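Local coordinates for platelet aggregation factor Sm-hPAF (Streptococcus mitis, PDB 4GWI), which binds fucosylated Lewis glycans through this F-type lectin domain and, as a whole toxin, probably forms pores in cholesterol-containing host membranes, at residues Q20-H25 / N50-A55. The protein carries 2 engineered substitutions. Sequence-based numbering, arbitrary orientation.
Sequences QSSTAH and NFEDNA. Engineered in segment 20-25: His25 (natural residue Tyr). With FUC (alpha-L-fucopyranose), chain B.
Ser21 faces Ala55 and Ala24 faces Asn50, with CA atoms 5.7 and 5.2 Å apart, so segments 20-25 and 50-55 run antiparallel, the second bulging outward between these two points. Glu52 spans the gap. Its chain is extended beyond CG (chi2 -176°), which carries the carboxylate up to two neighbouring serines. OE2 accepts from Ser21 OG at 2.7 Å and from Ser22 OG at 2.6 Å; the hydroxyls come from opposite faces of the carboxylate plane, each more than 50° out of it, and so clamp one oxygen between them. The other oxygen, OE1, accepts a hydrogen bond from a water that also donates to Ser21 O. Serine suits both places because its short side chain brings a hydroxyl close to the backbone: Ser22 OG, with chi1 52° setting it between its own N and carbonyl carbon, also accepts from Asn50 N at 2.8 Å, while Ser21 OG has a further hydrogen bond to Trp56 N. Both segments belong to the long connection between strands 17-20 and 56-61 of the F-type lectin beta-sandwich, and the contact joins its two ends as they leave and re-enter the sheet. The Asn50 amide lies alongside Ser22, ND2 approaching Ser22 CB, while OD1 rests against the small methyl of Ala24 at 3.4 Å. Away from the sheet, each segment contributes a ring to the glycan pocket. Engineered His25, a tyrosine in the natural sequence, lays one face against FUC C6, 3.9 Å from its CG, and meets His48 edge-to-face; Phe51 presents the edge of its phenyl ring, through CZ, to FUC O3. His48, Arg75 and Arg83 hydrogen-bond to this fucose.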
loop_
_atom_site.group_PDB
_atom_site.type_symbol
_atom_site.label_atom_id
_atom_site.label_comp_id
_atom_site.label_asym_id
_atom_site.label_seq_id
_atom_site.Cartn_x
_atom_site.Cartn_y
_atom_site.Cartn_z
ATOM N N GLN A 20 0.918 -2.877 -10.150
ATOM C CA GLN A 20 -0.142 -3.617 -9.465
ATOM C C GLN A 20 -0.594 -4.770 -10.424
ATOM O O GLN A 20 -0.199 -4.832 -11.617
ATOM C CB GLN A 20 -1.310 -2.630 -9.058
ATOM C CG GLN A 20 -1.942 -1.969 -10.311
ATOM C CD GLN A 20 -2.862 -0.843 -9.937
ATOM O OE1 GLN A 20 -2.954 -0.453 -8.776
ATOM N NE2 GLN A 20 -3.543 -0.263 -10.962
ATOM N N SER A 21 -1.379 -5.638 -9.841
ATOM C CA SER A 21 -1.784 -6.872 -10.584
ATOM C C SER A 21 -2.574 -6.639 -11.841
ATOM O O SER A 21 -2.385 -7.435 -12.791
ATOM C CB SER A 21 -2.538 -7.796 -9.548
ATOM O OG SER A 21 -3.636 -7.137 -8.985
ATOM N N SER A 22 -3.397 -5.621 -11.942
ATOM C CA SER A 22 -4.033 -5.242 -13.143
ATOM C C SER A 22 -4.561 -3.813 -12.863
ATOM O O SER A 22 -4.546 -3.373 -11.690
ATOM C CB SER A 22 -5.290 -6.168 -13.386
ATOM O OG SER A 22 -6.170 -6.220 -12.242
ATOM N N THR A 23 -5.100 -3.172 -13.914
ATOM C CA THR A 23 -5.639 -1.816 -13.759
ATOM C C THR A 23 -7.020 -1.721 -14.341
ATOM O O THR A 23 -7.195 -2.245 -15.463
ATOM C CB THR A 23 -4.662 -0.806 -14.478
ATOM O OG1 THR A 23 -3.338 -0.953 -13.858
ATOM C CG2 THR A 23 -5.168 0.634 -14.317
ATOM N N ALA A 24 -7.973 -1.128 -13.638
ATOM C CA ALA A 24 -9.314 -0.934 -14.139
ATOM C C ALA A 24 -9.746 0.464 -13.809
ATOM O O ALA A 24 -9.203 1.091 -12.867
ATOM C CB ALA A 24 -10.279 -1.912 -13.430
ATOM N N HIS A 25 -10.752 0.946 -14.523
ATOM C CA HIS A 25 -11.341 2.249 -14.236
ATOM C C HIS A 25 -10.302 3.382 -14.197
ATOM O O HIS A 25 -10.518 4.396 -13.491
ATOM C CB HIS A 25 -12.133 2.286 -12.927
ATOM C CG HIS A 25 -13.371 1.382 -12.977
ATOM N ND1 HIS A 25 -14.404 1.671 -13.822
ATOM C CD2 HIS A 25 -13.713 0.226 -12.265
ATOM C CE1 HIS A 25 -15.365 0.735 -13.661
ATOM N NE2 HIS A 25 -14.947 -0.170 -12.745
ATOM N N ASN A 50 -8.414 -4.787 -11.430
ATOM C CA ASN A 50 -9.635 -5.514 -11.784
ATOM C C ASN A 50 -10.193 -6.168 -10.521
ATOM O O ASN A 50 -9.541 -6.374 -9.525
ATOM C CB ASN A 50 -9.244 -6.600 -12.760
ATOM C CG ASN A 50 -8.769 -6.068 -14.109
ATOM O OD1 ASN A 50 -9.152 -4.977 -14.521
ATOM N ND2 ASN A 50 -8.093 -6.934 -14.872
ATOM N N PHE A 51 -11.462 -6.579 -10.645
ATOM C CA PHE A 51 -12.022 -7.534 -9.674
ATOM C C PHE A 51 -11.365 -8.842 -10.002
ATOM O O PHE A 51 -11.488 -9.374 -11.159
ATOM C CB PHE A 51 -13.541 -7.708 -9.897
ATOM C CG PHE A 51 -14.395 -6.629 -9.368
ATOM C CD1 PHE A 51 -15.249 -6.829 -8.207
ATOM C CD2 PHE A 51 -14.433 -5.401 -10.009
ATOM C CE1 PHE A 51 -16.023 -5.784 -7.745
ATOM C CE2 PHE A 51 -15.166 -4.349 -9.496
ATOM C CZ PHE A 51 -15.996 -4.532 -8.368
ATOM N N GLU A 52 -10.569 -9.386 -9.090
ATOM C CA GLU A 52 -9.774 -10.577 -9.383
ATOM C C GLU A 52 -9.418 -11.210 -8.065
ATOM O O GLU A 52 -9.652 -10.614 -6.977
ATOM C CB GLU A 52 -8.536 -10.259 -10.208
ATOM C CG GLU A 52 -7.506 -9.337 -9.423
ATOM C CD GLU A 52 -6.364 -8.976 -10.332
ATOM O OE1 GLU A 52 -5.904 -9.774 -11.214
ATOM O OE2 GLU A 52 -5.914 -7.827 -10.177
ATOM N N ASP A 53 -8.871 -12.422 -8.142
ATOM C CA ASP A 53 -8.368 -13.044 -6.915
ATOM C C ASP A 53 -6.976 -12.572 -6.542
ATOM O O ASP A 53 -6.103 -12.421 -7.396
ATOM C CB ASP A 53 -8.302 -14.564 -7.133
ATOM C CG ASP A 53 -9.726 -15.176 -7.355
ATOM O OD1 ASP A 53 -10.795 -14.521 -7.201
ATOM O OD2 ASP A 53 -9.716 -16.366 -7.765
ATOM N N ASN A 54 -6.814 -12.316 -5.230
ATOM C CA ASN A 54 -5.480 -11.991 -4.722
ATOM C C ASN A 54 -4.843 -10.773 -5.467
ATOM O O ASN A 54 -3.690 -10.811 -5.828
ATOM C CB ASN A 54 -4.516 -13.211 -4.865
ATOM C CG ASN A 54 -5.050 -14.421 -4.087
ATOM O OD1 ASN A 54 -5.619 -14.304 -3.001
ATOM N ND2 ASN A 54 -5.042 -15.543 -4.745
ATOM N N ALA A 55 -5.646 -9.725 -5.577
ATOM C CA ALA A 55 -5.106 -8.463 -6.215
ATOM C C ALA A 55 -3.945 -7.943 -5.319
ATOM O O ALA A 55 -3.934 -8.135 -4.091
ATOM C CB ALA A 55 -6.236 -7.450 -6.213
HETATM C C1 FUC B . -17.901 2.714 -7.716
HETATM C C2 FUC B . -17.843 1.221 -7.449
HETATM C C3 FUC B . -17.407 0.470 -8.669
HETATM C C4 FUC B . -16.043 0.987 -9.077
HETATM C C5 FUC B . -16.191 2.474 -9.319
HETATM C C6 FUC B . -14.895 3.106 -9.769
HETATM O O2 FUC B . -19.130 0.777 -7.052
HETATM O O3 FUC B . -17.347 -0.865 -8.368
HETATM O O4 FUC B . -15.133 0.706 -8.047
HETATM O O5 FUC B . -16.643 3.133 -8.172
HETATM O O HOH W 1 -3.741 -10.035 -12.459
#